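Local coordinates for protein thermostable monoacylglycerol lipase (PDB 4LHE) that probably hydrolyses monoacylglycerols to glycerol and free fatty acid, as a heat-stable lipase of the alpha/beta hydrolase fold, at residues 3-8 and 59-64; 22-27 and 49-54; 140-145 and 162-167; 150-155 and 230-235; 186-191 and 211-216. One frame throughout, in Å; residues are numbered along the deposited sequence.

Contact 1. Residues 3-8 and 59-64; sequences EQYPVL and GTHYED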
# COMPACT_ATOMS: atom_id res chain seq x y z
N GLU A 3 -10.29 12.41 -13.85
CA GLU A 3 -9.00 12.09 -14.47
C GLU A 3 -9.01 12.54 -15.93
O GLU A 3 -9.91 12.18 -16.71
CB GLU A 3 -8.70 10.58 -14.35
CG GLU A 3 -8.41 10.12 -12.92
CD GLU A 3 -8.06 8.64 -12.83
OE1 GLU A 3 -8.25 7.93 -13.85
OE2 GLU A 3 -7.62 8.20 -11.75
N GLN A 4 -8.01 13.34 -16.29
CA GLN A 4 -7.96 13.98 -17.60
C GLN A 4 -7.06 13.20 -18.56
O GLN A 4 -7.08 13.43 -19.78
CB GLN A 4 -7.45 15.42 -17.43
CG GLN A 4 -8.27 16.51 -18.14
CD GLN A 4 -9.75 16.45 -17.81
OE1 GLN A 4 -10.13 16.23 -16.66
NE2 GLN A 4 -10.59 16.66 -18.82
N TYR A 5 -6.28 12.27 -18.01
CA TYR A 5 -5.27 11.54 -18.77
C TYR A 5 -5.53 10.03 -18.78
O TYR A 5 -6.17 9.52 -17.86
CB TYR A 5 -3.88 11.83 -18.20
CG TYR A 5 -3.45 13.26 -18.39
CD1 TYR A 5 -3.75 14.23 -17.43
CD2 TYR A 5 -2.74 13.65 -19.52
CE1 TYR A 5 -3.35 15.55 -17.60
CE2 TYR A 5 -2.35 14.96 -19.71
CZ TYR A 5 -2.65 15.91 -18.75
OH TYR A 5 -2.25 17.21 -18.93
N PRO A 6 -5.03 9.32 -19.80
CA PRO A 6 -5.28 7.88 -19.92
C PRO A 6 -4.32 7.01 -19.08
O PRO A 6 -3.26 7.47 -18.67
CB PRO A 6 -5.05 7.63 -21.41
CG PRO A 6 -3.97 8.59 -21.77
CD PRO A 6 -4.20 9.82 -20.92
N VAL A 7 -4.69 5.75 -18.84
CA VAL A 7 -3.90 4.86 -17.99
C VAL A 7 -2.61 4.39 -18.68
O VAL A 7 -2.65 3.92 -19.81
CB VAL A 7 -4.72 3.62 -17.55
CG1 VAL A 7 -3.88 2.68 -16.70
CG2 VAL A 7 -5.96 4.05 -16.77
N LEU A 8 -1.48 4.52 -17.98
CA LEU A 8 -0.19 4.08 -18.50
C LEU A 8 -0.22 2.59 -18.75
O LEU A 8 -0.89 1.85 -18.02
CB LEU A 8 0.94 4.39 -17.49
CG LEU A 8 1.81 5.63 -17.70
CD1 LEU A 8 1.13 6.62 -18.61
CD2 LEU A 8 2.17 6.30 -16.37
N GLY A 59 -1.13 6.25 -11.97
CA GLY A 59 -1.01 5.50 -13.22
C GLY A 59 -1.52 6.25 -14.44
O GLY A 59 -1.79 5.63 -15.47
N THR A 60 -1.66 7.56 -14.33
CA THR A 60 -2.02 8.39 -15.48
C THR A 60 -0.97 9.49 -15.69
O THR A 60 -0.05 9.34 -16.51
CB THR A 60 -3.43 9.00 -15.34
OG1 THR A 60 -3.52 9.76 -14.12
CG2 THR A 60 -4.47 7.89 -15.30
N HIS A 61 -1.09 10.58 -14.94
CA HIS A 61 -0.23 11.76 -15.08
C HIS A 61 -0.22 12.48 -13.73
O HIS A 61 -1.17 12.35 -12.96
CB HIS A 61 -0.80 12.64 -16.20
CG HIS A 61 0.07 13.81 -16.57
ND1 HIS A 61 0.25 14.90 -15.74
CD2 HIS A 61 0.78 14.07 -17.70
CE1 HIS A 61 1.05 15.77 -16.33
NE2 HIS A 61 1.38 15.29 -17.52
N TYR A 62 0.84 13.21 -13.40
CA TYR A 62 0.90 13.82 -12.07
C TYR A 62 -0.11 14.96 -11.85
O TYR A 62 -0.41 15.32 -10.71
CB TYR A 62 2.32 14.25 -11.68
CG TYR A 62 3.00 15.19 -12.65
CD1 TYR A 62 2.56 16.49 -12.80
CD2 TYR A 62 4.10 14.77 -13.40
CE1 TYR A 62 3.19 17.35 -13.68
CE2 TYR A 62 4.73 15.62 -14.27
CZ TYR A 62 4.27 16.91 -14.41
OH TYR A 62 4.88 17.78 -15.28
N GLU A 63 -0.64 15.52 -12.94
CA GLU A 63 -1.66 16.57 -12.84
C GLU A 63 -2.99 16.00 -12.35
O GLU A 63 -3.69 16.64 -11.56
CB GLU A 63 -1.85 17.25 -14.19
CG GLU A 63 -0.85 18.36 -14.47
CD GLU A 63 -0.84 18.71 -15.93
OE1 GLU A 63 -1.08 17.80 -16.75
OE2 GLU A 63 -0.61 19.90 -16.27
N ASP A 64 -3.33 14.81 -12.83
CA ASP A 64 -4.46 14.06 -12.31
C ASP A 64 -4.29 13.82 -10.82
O ASP A 64 -5.18 14.11 -10.02
CB ASP A 64 -4.58 12.71 -13.04
CG ASP A 64 -5.18 12.85 -14.43
OD1 ASP A 64 -5.76 13.92 -14.74
OD2 ASP A 64 -5.08 11.89 -15.21
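The ring of Y5 lies face to face on the imidazole of H61, their centroids 4.2 Å apart and the planes turned by only 15°. The CB of H61 sits over the same ring as a CH-pi contact, 3.8 Å from the Y5 centroid. With its CG anti to the backbone N (chi1 -173°), H61 holds its imidazole against the tyrosine face while ND1 accepts from E63 N, which lies almost in the imidazole plane, at 3.0 Å. H61 is thus the N-cap of helix 62-67 as well as the stacking partner, and that bond fixes the turn of its ring.

The D64 carboxylate receives two successive amides of the N-terminal arm. Q4 N meets D64 OD1 at 2.8 Å from above the carboxylate plane, and Y5 N reaches the syn lone pair of D64 OD2 at 3.1 Å. The anti lone pair of the same OD2 receives T60 OG1. Further along, L8 N donates to G59 O at 2.8 Å. E3 turns its carboxylate elsewhere, to G57 N and R54.

Three donors on one buried carboxylate, close to the start of a helix, would be expected to stabilise D64 as the anion, making it the polar centre that ties the N-terminal arm down.

Contact 2. Residues 22-27 and 49-54; sequences GVLLVH and TVCLPR
L24 and C51 both carry their outer groups anti to the backbone N (chi1 -179° and 172°), which brings L24 CD1 alongside C51 SG at 3.7 Å; the same methyl also touches CD of P53. L25 turns the other way, its CG anti to the carbonyl carbon, and CD1 meets V50 CG1 at 3.9 Å among the side chains of the opposite face.

Behind these side chains runs a parallel ladder. V23 N donates to T49 O, C51 N to V23 O and L25 N to C51 O at 2.9 Å, so V23 bonds to the residues on either side of V50, and C51 in turn to those on either side of L24. Beyond L52 the strands part, and a water takes over the pairing: it donates to L25 O and to P53 O, the latter at 2.6 Å, and accepts from H27 N. The L52 methyl CD1 packs on L25 O at 3.3 Å. The H27 ring turns its edge to P53 O, with CD2 3.4 Å away, while its NE2 is hydrogen-bonded to L55 N.

This is a beta-alpha-beta crossover in the core of the alpha/beta hydrolase sheet. Helix 37-45 links the two strands and covers L25, V50 and L52; helix 70-87 covers L24 and C51 on the other face, and strand 90-96 continues the sheet beyond 21-26.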
# COMPACT_ATOMS: atom_id res chain seq x y z
N GLY A 22 -10.68 -13.75 -0.23
CA GLY A 22 -10.26 -12.65 -1.09
C GLY A 22 -9.05 -11.89 -0.58
O GLY A 22 -8.83 -11.77 0.62
N VAL A 23 -8.24 -11.40 -1.51
CA VAL A 23 -7.14 -10.52 -1.14
C VAL A 23 -7.25 -9.19 -1.89
O VAL A 23 -7.27 -9.15 -3.13
CB VAL A 23 -5.75 -11.15 -1.40
CG1 VAL A 23 -4.69 -10.25 -0.82
CG2 VAL A 23 -5.65 -12.52 -0.77
N LEU A 24 -7.32 -8.10 -1.13
CA LEU A 24 -7.26 -6.74 -1.67
C LEU A 24 -5.80 -6.29 -1.61
O LEU A 24 -5.19 -6.37 -0.53
CB LEU A 24 -8.11 -5.81 -0.80
CG LEU A 24 -8.20 -4.35 -1.21
CD1 LEU A 24 -8.90 -4.26 -2.52
CD2 LEU A 24 -8.96 -3.52 -0.16
N LEU A 25 -5.24 -5.83 -2.73
CA LEU A 25 -3.86 -5.34 -2.73
C LEU A 25 -3.77 -3.84 -3.05
O LEU A 25 -4.31 -3.38 -4.06
CB LEU A 25 -3.00 -6.11 -3.73
CG LEU A 25 -2.87 -7.62 -3.50
CD1 LEU A 25 -3.98 -8.37 -4.23
CD2 LEU A 25 -1.51 -8.11 -3.99
N VAL A 26 -3.10 -3.08 -2.19
CA VAL A 26 -3.12 -1.63 -2.33
C VAL A 26 -1.73 -1.08 -2.64
O VAL A 26 -0.82 -1.17 -1.80
CB VAL A 26 -3.69 -0.95 -1.07
CG1 VAL A 26 -4.05 0.50 -1.38
CG2 VAL A 26 -4.94 -1.71 -0.57
N HIS A 27 -1.57 -0.51 -3.83
CA HIS A 27 -0.29 0.07 -4.24
C HIS A 27 -0.03 1.38 -3.51
O HIS A 27 -0.90 1.86 -2.77
CB HIS A 27 -0.16 0.22 -5.77
CG HIS A 27 -1.08 1.25 -6.39
ND1 HIS A 27 -0.77 2.59 -6.42
CD2 HIS A 27 -2.26 1.12 -7.04
CE1 HIS A 27 -1.73 3.24 -7.06
NE2 HIS A 27 -2.65 2.38 -7.45
N THR A 49 -9.51 -15.17 -4.65
CA THR A 49 -10.08 -14.04 -5.38
C THR A 49 -9.21 -12.84 -5.01
O THR A 49 -8.84 -12.64 -3.85
CB THR A 49 -11.53 -13.84 -4.99
OG1 THR A 49 -12.27 -14.99 -5.43
CG2 THR A 49 -12.12 -12.60 -5.62
N VAL A 50 -8.86 -12.05 -6.02
CA VAL A 50 -7.86 -11.02 -5.87
C VAL A 50 -8.39 -9.71 -6.46
O VAL A 50 -8.99 -9.72 -7.54
CB VAL A 50 -6.57 -11.47 -6.57
CG1 VAL A 50 -5.81 -10.32 -7.13
CG2 VAL A 50 -5.71 -12.30 -5.60
N CYS A 51 -8.21 -8.61 -5.74
CA CYS A 51 -8.59 -7.29 -6.26
C CYS A 51 -7.43 -6.30 -6.11
O CYS A 51 -6.96 -6.03 -5.00
CB CYS A 51 -9.85 -6.77 -5.54
SG CYS A 51 -10.32 -5.04 -5.90
N LEU A 52 -6.97 -5.76 -7.24
CA LEU A 52 -5.83 -4.85 -7.23
C LEU A 52 -6.23 -3.61 -8.00
O LEU A 52 -5.99 -3.50 -9.21
CB LEU A 52 -4.58 -5.52 -7.84
CG LEU A 52 -3.37 -4.64 -8.21
CD1 LEU A 52 -3.04 -3.64 -7.11
CD2 LEU A 52 -2.14 -5.49 -8.51
N PRO A 53 -6.89 -2.67 -7.30
CA PRO A 53 -7.39 -1.43 -7.91
C PRO A 53 -6.27 -0.46 -8.23
O PRO A 53 -5.17 -0.57 -7.66
CB PRO A 53 -8.30 -0.84 -6.81
CG PRO A 53 -7.76 -1.40 -5.51
CD PRO A 53 -7.27 -2.80 -5.88
N ARG A 54 -6.55 0.46 -9.14
CA ARG A 54 -5.65 1.56 -9.47
C ARG A 54 -6.18 2.77 -8.72
O ARG A 54 -7.32 3.18 -8.95
CB ARG A 54 -5.69 1.82 -10.99
CG ARG A 54 -4.87 3.02 -11.47
CD ARG A 54 -4.95 3.18 -13.01
NE ARG A 54 -6.29 3.55 -13.48
CZ ARG A 54 -6.83 4.76 -13.34
NH1 ARG A 54 -6.15 5.72 -12.71
NH2 ARG A 54 -8.05 5.01 -13.79
O HOH W 1 -4.08 -0.75 -5.30

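Contact 3. Residues 140-145 and 162-167; sequences RYLDSI and TPTASL
A small two-stranded antiparallel ribbon, separate from the main sheet of the alpha/beta hydrolase fold, joins 141-143 to 161-163 and runs straight into helix 164-179. It lies in the insertion between strands 115-119 and 188-193, where lipases of this fold usually carry the cap, and is probably part of it. L142 and T162 form its hydrogen-bonded pair: L142 N donates to T162 O at 2.9 Å, and T162 N returns a bond to L142 O. Y141 faces P163 as the non-hydrogen-bonded pair. One step on, T164 N donates to R140 O at 2.8 Å, so the first residue of the helix is held by the residue just before the ribbon. A water donates to R140 O as well and accepts from A165 N, linking the same carbonyl to the next helical amide.

On the face of L142 and T162, the isobutyl group of L142 lies across T164 at about a right angle, CD2 being 3.6 Å from T164 CG2. T164 presents that methyl because CG2 stands anti to its carbonyl carbon; its OG1 bonds to P139 O.

The face of Y141 and P163 looks toward helix 62-67. The tyrosine side chain crosses P163 obliquely, with CD1 3.8 Å from P163 CA, and meets Y62 edge-to-face. R140 CG covers one face of that ring, while the R140 guanidinium pairs with E66. Back on the leucine side, L142 CD1 and L167 CD1 come to 3.4 Å, tighter than a usual methyl contact.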
# COMPACT_ATOMS: atom_id res chain seq x y z
N ARG A 140 5.14 23.97 -6.62
CA ARG A 140 3.99 23.16 -6.98
C ARG A 140 4.38 21.69 -6.96
O ARG A 140 3.65 20.85 -6.43
CB ARG A 140 3.49 23.53 -8.37
CG ARG A 140 2.43 22.58 -8.87
CD ARG A 140 1.17 23.31 -9.27
NE ARG A 140 1.14 23.72 -10.67
CZ ARG A 140 0.29 23.24 -11.58
NH1 ARG A 140 -0.60 22.33 -11.26
NH2 ARG A 140 0.33 23.70 -12.83
N TYR A 141 5.55 21.39 -7.52
CA TYR A 141 6.01 20.02 -7.69
C TYR A 141 7.39 19.84 -7.10
O TYR A 141 8.21 20.76 -7.12
CB TYR A 141 6.10 19.67 -9.17
CG TYR A 141 4.81 19.79 -9.94
CD1 TYR A 141 3.78 18.89 -9.76
CD2 TYR A 141 4.65 20.79 -10.90
CE1 TYR A 141 2.60 18.98 -10.48
CE2 TYR A 141 3.48 20.90 -11.63
CZ TYR A 141 2.46 19.99 -11.41
OH TYR A 141 1.28 20.09 -12.12
N LEU A 142 7.66 18.64 -6.58
CA LEU A 142 9.01 18.22 -6.25
C LEU A 142 9.41 17.13 -7.22
O LEU A 142 8.62 16.24 -7.51
CB LEU A 142 9.08 17.64 -4.85
CG LEU A 142 8.27 18.35 -3.78
CD1 LEU A 142 8.45 17.55 -2.55
CD2 LEU A 142 8.77 19.77 -3.57
N ASP A 143 10.64 17.21 -7.72
CA ASP A 143 11.15 16.16 -8.60
C ASP A 143 11.33 14.91 -7.76
O ASP A 143 11.77 14.99 -6.61
CB ASP A 143 12.47 16.57 -9.26
CG ASP A 143 12.36 17.89 -10.01
OD1 ASP A 143 11.22 18.37 -10.20
OD2 ASP A 143 13.41 18.45 -10.40
N SER A 144 10.94 13.77 -8.30
CA SER A 144 11.02 12.53 -7.55
C SER A 144 12.45 11.99 -7.64
O SER A 144 13.14 12.16 -8.64
CB SER A 144 9.98 11.51 -8.04
OG SER A 144 8.67 11.94 -7.71
N ILE A 145 12.89 11.35 -6.55
CA ILE A 145 14.28 10.96 -6.38
C ILE A 145 14.65 9.70 -7.17
O ILE A 145 15.83 9.37 -7.34
CB ILE A 145 14.61 10.76 -4.87
CG1 ILE A 145 13.72 11.66 -4.00
CG2 ILE A 145 16.09 11.01 -4.59
CD1 ILE A 145 13.80 11.40 -2.50
N THR A 162 6.19 14.92 -8.06
CA THR A 162 5.15 14.72 -7.05
C THR A 162 4.54 16.07 -6.69
O THR A 162 5.26 16.98 -6.31
CB THR A 162 5.73 14.07 -5.79
OG1 THR A 162 6.19 12.75 -6.10
CG2 THR A 162 4.67 13.98 -4.72
N PRO A 163 3.21 16.19 -6.82
CA PRO A 163 2.51 17.43 -6.49
C PRO A 163 2.57 17.63 -4.99
O PRO A 163 2.34 16.67 -4.23
CB PRO A 163 1.07 17.14 -6.92
CG PRO A 163 1.18 16.04 -7.90
CD PRO A 163 2.30 15.19 -7.40
N THR A 164 2.90 18.85 -4.56
CA THR A 164 3.11 19.06 -3.14
C THR A 164 1.77 19.15 -2.45
O THR A 164 1.65 18.91 -1.24
CB THR A 164 4.01 20.28 -2.85
OG1 THR A 164 3.30 21.49 -3.12
CG2 THR A 164 5.23 20.23 -3.72
N ALA A 165 0.74 19.46 -3.22
CA ALA A 165 -0.62 19.40 -2.72
C ALA A 165 -0.94 17.95 -2.29
O ALA A 165 -1.68 17.74 -1.32
CB ALA A 165 -1.59 19.86 -3.78
N SER A 166 -0.40 16.98 -3.02
CA SER A 166 -0.62 15.56 -2.72
C SER A 166 0.10 15.14 -1.45
O SER A 166 -0.41 14.33 -0.67
CB SER A 166 -0.15 14.67 -3.88
OG SER A 166 -1.03 14.77 -4.98
N LEU A 167 1.29 15.68 -1.24
CA LEU A 167 2.02 15.39 -0.01
C LEU A 167 1.24 15.83 1.22
O LEU A 167 1.24 15.12 2.22
CB LEU A 167 3.40 16.05 -0.04
CG LEU A 167 4.36 15.39 -1.02
CD1 LEU A 167 5.62 16.20 -1.13
CD2 LEU A 167 4.68 13.99 -0.55
O HOH W 2 0.99 20.81 -5.63

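Contact 4. Residues 150-155 and 230-235; sequences KNPDVK and LDYDQP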
# COMPACT_ATOMS: atom_id res chain seq x y z
N LYS A 150 16.45 -2.23 -4.86
CA LYS A 150 17.80 -2.75 -4.97
C LYS A 150 18.03 -3.44 -6.32
O LYS A 150 18.94 -3.06 -7.08
CB LYS A 150 18.11 -3.70 -3.82
CG LYS A 150 19.58 -3.96 -3.62
CD LYS A 150 19.80 -5.31 -2.98
CE LYS A 150 20.36 -5.19 -1.58
NZ LYS A 150 21.22 -6.37 -1.27
N ASN A 151 17.22 -4.46 -6.60
CA ASN A 151 17.23 -5.18 -7.88
C ASN A 151 17.09 -4.22 -9.06
O ASN A 151 16.08 -3.54 -9.19
CB ASN A 151 16.08 -6.19 -7.87
CG ASN A 151 16.10 -7.13 -9.05
OD1 ASN A 151 17.01 -7.12 -9.88
ND2 ASN A 151 15.07 -7.98 -9.13
N PRO A 152 18.13 -4.15 -9.92
CA PRO A 152 18.18 -3.19 -11.02
C PRO A 152 17.46 -3.66 -12.27
O PRO A 152 17.32 -2.88 -13.22
CB PRO A 152 19.68 -3.10 -11.31
CG PRO A 152 20.16 -4.47 -11.06
CD PRO A 152 19.33 -5.01 -9.90
N ASP A 153 17.01 -4.92 -12.29
CA ASP A 153 16.34 -5.46 -13.48
C ASP A 153 14.82 -5.30 -13.45
O ASP A 153 14.12 -5.83 -14.32
CB ASP A 153 16.68 -6.93 -13.69
CG ASP A 153 18.18 -7.18 -13.81
OD1 ASP A 153 18.89 -6.26 -14.29
OD2 ASP A 153 18.62 -8.28 -13.44
N VAL A 154 14.31 -4.60 -12.45
CA VAL A 154 12.88 -4.29 -12.39
C VAL A 154 12.73 -2.79 -12.21
O VAL A 154 13.73 -2.09 -11.97
CB VAL A 154 12.21 -5.01 -11.23
CG1 VAL A 154 12.02 -6.49 -11.56
CG2 VAL A 154 13.05 -4.86 -9.95
N LYS A 155 11.51 -2.29 -12.30
CA LYS A 155 11.31 -0.86 -12.17
C LYS A 155 9.90 -0.51 -11.70
O LYS A 155 8.97 -1.31 -11.85
CB LYS A 155 11.64 -0.15 -13.49
CG LYS A 155 10.56 -0.30 -14.55
CD LYS A 155 11.14 -0.22 -15.97
CE LYS A 155 10.03 -0.10 -17.02
NZ LYS A 155 9.01 -1.17 -16.90
N LEU A 230 8.70 -5.58 -5.35
CA LEU A 230 9.35 -5.80 -6.63
C LEU A 230 10.82 -6.19 -6.43
O LEU A 230 11.52 -6.50 -7.41
CB LEU A 230 9.30 -4.53 -7.46
CG LEU A 230 7.96 -3.98 -7.94
CD1 LEU A 230 8.21 -2.69 -8.72
CD2 LEU A 230 7.27 -4.97 -8.80
N ASP A 231 11.28 -6.17 -5.18
CA ASP A 231 12.71 -6.34 -4.89
C ASP A 231 13.09 -7.81 -4.67
O ASP A 231 12.26 -8.71 -4.89
CB ASP A 231 13.10 -5.50 -3.67
CG ASP A 231 14.44 -4.81 -3.82
OD1 ASP A 231 15.26 -5.25 -4.67
OD2 ASP A 231 14.66 -3.79 -3.12
N TYR A 232 14.32 -8.06 -4.23
CA TYR A 232 14.80 -9.44 -4.07
C TYR A 232 14.00 -10.28 -3.05
O TYR A 232 13.94 -11.50 -3.17
CB TYR A 232 16.29 -9.45 -3.71
CG TYR A 232 17.22 -9.03 -4.82
CD1 TYR A 232 17.29 -9.74 -6.02
CD2 TYR A 232 18.05 -7.92 -4.68
CE1 TYR A 232 18.15 -9.36 -7.04
CE2 TYR A 232 18.89 -7.52 -5.69
CZ TYR A 232 18.94 -8.24 -6.86
OH TYR A 232 19.81 -7.84 -7.86
N ASP A 233 13.39 -9.63 -2.07
CA ASP A 233 12.61 -10.38 -1.09
C ASP A 233 11.17 -10.66 -1.55
O ASP A 233 10.37 -11.15 -0.76
CB ASP A 233 12.62 -9.69 0.28
CG ASP A 233 13.99 -9.75 0.95
OD1 ASP A 233 14.54 -10.86 1.09
OD2 ASP A 233 14.52 -8.68 1.34
N GLN A 234 10.86 -10.37 -2.82
CA GLN A 234 9.52 -10.68 -3.37
C GLN A 234 9.00 -12.11 -3.10
O GLN A 234 7.90 -12.27 -2.60
CB GLN A 234 9.46 -10.36 -4.88
CG GLN A 234 8.10 -10.59 -5.51
CD GLN A 234 8.15 -10.53 -7.02
OE1 GLN A 234 8.41 -11.53 -7.68
NE2 GLN A 234 7.91 -9.34 -7.57
N PRO A 235 9.80 -13.15 -3.41
CA PRO A 235 9.26 -14.50 -3.16
C PRO A 235 9.00 -14.77 -1.67
O PRO A 235 8.03 -15.46 -1.32
CB PRO A 235 10.37 -15.42 -3.68
CG PRO A 235 11.21 -14.55 -4.58
CD PRO A 235 11.16 -13.20 -3.98
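An Asx turn at N151 and a type I beta turn from D231 to Q234 meet here, the second leading into helix 234-247. Hydrogen bonds come first. The D231 carboxylate faces two successive amides: K150 N donates to OD2 of D231 at 2.9 Å and N151 N to OD1 of D231 at the same 2.9 Å, both nearly straight and both from the syn side, somewhat out of the carboxylate plane. D231 OD2 is also bonded to Y225 N, so one carboxylate holds together the 150-155 loop and the chain close to H226, the histidine of the probable catalytic triad. In the Asx turn, D153 N donates to N151 OD1 from above its carbonyl plane.

Stacking comes next. The N151 amide lies on the Y232 ring with the planes 16° apart, and N151 CB makes a CH-pi contact over the ring face, 3.8 Å from the Y232 centroid. With CG anti to the backbone N (chi1 -172°), N151 lays the amide along the phenol. K150 comes to the ring edge, CD 3.6 Å from Y232 CD2, while its NZ bonds to N223 OD1.

The remaining contacts set methyls against carbonyl oxygens: V154 CG2 lies 3.4 Å from L230 O, and L230 CD1 3.5 Å from K155 O.

Contact 5. Residues 186-191 and 211-216; sequences CPALIF and ISSTEK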
# COMPACT_ATOMS: atom_id res chain seq x y z
N CYS A 186 -7.68 -7.28 13.98
CA CYS A 186 -7.48 -8.51 13.22
C CYS A 186 -6.02 -8.91 13.23
O CYS A 186 -5.15 -8.08 13.55
CB CYS A 186 -7.99 -8.33 11.79
SG CYS A 186 -7.08 -7.10 10.85
N PRO A 187 -5.72 -10.19 12.93
CA PRO A 187 -4.32 -10.63 12.83
C PRO A 187 -3.47 -9.73 11.93
O PRO A 187 -3.92 -9.29 10.87
CB PRO A 187 -4.45 -12.03 12.22
CG PRO A 187 -5.73 -12.54 12.79
CD PRO A 187 -6.66 -11.33 12.80
N ALA A 188 -2.24 -9.46 12.34
CA ALA A 188 -1.38 -8.59 11.55
C ALA A 188 -0.02 -9.23 11.27
O ALA A 188 0.60 -9.82 12.15
CB ALA A 188 -1.22 -7.23 12.25
N LEU A 189 0.42 -9.15 10.01
CA LEU A 189 1.74 -9.62 9.60
C LEU A 189 2.43 -8.40 8.99
O LEU A 189 2.01 -7.87 7.95
CB LEU A 189 1.62 -10.73 8.55
CG LEU A 189 2.92 -11.23 7.90
CD1 LEU A 189 3.82 -11.83 8.96
CD2 LEU A 189 2.69 -12.24 6.77
N ILE A 190 3.49 -7.95 9.65
CA ILE A 190 4.09 -6.65 9.34
C ILE A 190 5.47 -6.83 8.74
O ILE A 190 6.41 -7.20 9.44
CB ILE A 190 4.16 -5.79 10.63
CG1 ILE A 190 2.75 -5.56 11.21
CG2 ILE A 190 4.82 -4.44 10.36
CD1 ILE A 190 2.75 -4.87 12.56
N PHE A 191 5.59 -6.57 7.42
CA PHE A 191 6.88 -6.58 6.74
C PHE A 191 7.61 -5.24 6.83
O PHE A 191 7.00 -4.18 6.71
CB PHE A 191 6.70 -6.92 5.25
CG PHE A 191 6.29 -8.35 5.01
CD1 PHE A 191 7.20 -9.39 5.19
CD2 PHE A 191 5.00 -8.66 4.60
CE1 PHE A 191 6.82 -10.72 4.96
CE2 PHE A 191 4.63 -9.97 4.36
CZ PHE A 191 5.52 -11.00 4.55
N ILE A 211 -1.71 -1.08 17.38
CA ILE A 211 -2.88 -1.91 17.12
C ILE A 211 -3.25 -2.74 18.33
O ILE A 211 -2.39 -3.09 19.15
CB ILE A 211 -2.69 -2.86 15.91
CG1 ILE A 211 -1.51 -3.81 16.18
CG2 ILE A 211 -2.50 -2.04 14.62
CD1 ILE A 211 -1.12 -4.69 15.00
N SER A 212 -4.53 -3.07 18.44
CA SER A 212 -5.01 -3.86 19.57
C SER A 212 -5.10 -5.35 19.21
O SER A 212 -5.54 -6.17 20.02
CB SER A 212 -6.36 -3.32 20.04
OG SER A 212 -6.25 -1.95 20.37
N SER A 213 -4.68 -5.67 17.98
CA SER A 213 -4.50 -7.04 17.50
C SER A 213 -3.75 -7.94 18.49
O SER A 213 -2.66 -7.59 18.96
CB SER A 213 -3.72 -7.00 16.19
OG SER A 213 -4.37 -6.16 15.25
N THR A 214 -4.32 -9.11 18.79
CA THR A 214 -3.70 -10.05 19.72
C THR A 214 -2.71 -10.98 19.01
O THR A 214 -1.76 -11.49 19.61
CB THR A 214 -4.75 -10.89 20.50
OG1 THR A 214 -5.53 -11.68 19.59
CG2 THR A 214 -5.71 -9.99 21.26
N GLU A 215 -2.96 -11.20 17.72
CA GLU A 215 -2.04 -11.96 16.88
C GLU A 215 -1.39 -10.95 15.94
O GLU A 215 -2.05 -10.39 15.06
CB GLU A 215 -2.82 -13.01 16.07
CG GLU A 215 -1.95 -13.89 15.18
CD GLU A 215 -2.42 -15.33 15.14
OE1 GLU A 215 -1.62 -16.20 14.72
OE2 GLU A 215 -3.58 -15.59 15.52
N LYS A 216 -0.09 -10.71 16.16
CA LYS A 216 0.67 -9.73 15.38
C LYS A 216 2.15 -10.11 15.35
O LYS A 216 2.69 -10.61 16.34
CB LYS A 216 0.49 -8.34 16.00
CG LYS A 216 0.71 -8.32 17.52
CD LYS A 216 0.42 -6.94 18.08
CE LYS A 216 0.94 -6.80 19.50
NZ LYS A 216 0.58 -5.47 20.05
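S213 and I211 both direct their side chains at the start of strand 188-193, one polar and one apolar. S213 holds OG anti to its carbonyl carbon (chi1 -55°), from where it donates to C186 O at 2.7 Å, tilted 22° from the carbonyl plane. I211 extends its longer branch from the position between backbone N and carbonyl carbon, and the terminal CD1 touches A188 CB at 3.7 Å. The small methyl of A188 thus faces the tip of the isoleucine. K216 has its CB on the same face as that methyl, but its extended chain runs off to F208, where NZ bonds to the carbonyl O and the charge meets the ring as a cation-pi pair.

The backbones begin a parallel pairing: A188 N donates to E215 O at 2.9 Å, and K216 CA lies 3.2 Å from A188 O.

Here the edge strand 216-221 joins strand 188-193, which has strand 115-119 as its other neighbour; helix 202-210 lies against I190, and helix 234-247 packs on P187 and L189.

Overall arrangement
Contacts 2 and 5 belong to the same seven-stranded sheet, their centres about 19 Å apart: contact 2 pairs strands 21-26 and 49-52, contact 5 the start of 188-193 with the edge strand 216-221. Contact 1 encloses contact 2 along the chain and touches it through the E3-R54 salt bridge, bringing the N-terminal arm to the loop after strand 49-52. Contacts 1 and 3 meet through Y62 and Y141, their centres about 15 Å apart. Contacts 3 and 4 alternate their segments, so the insertion between strands 115-119 and 188-193, probably the cap, is held by its own ribbon and by the chain before helix 234-247. Contact 5 is nested within contact 4.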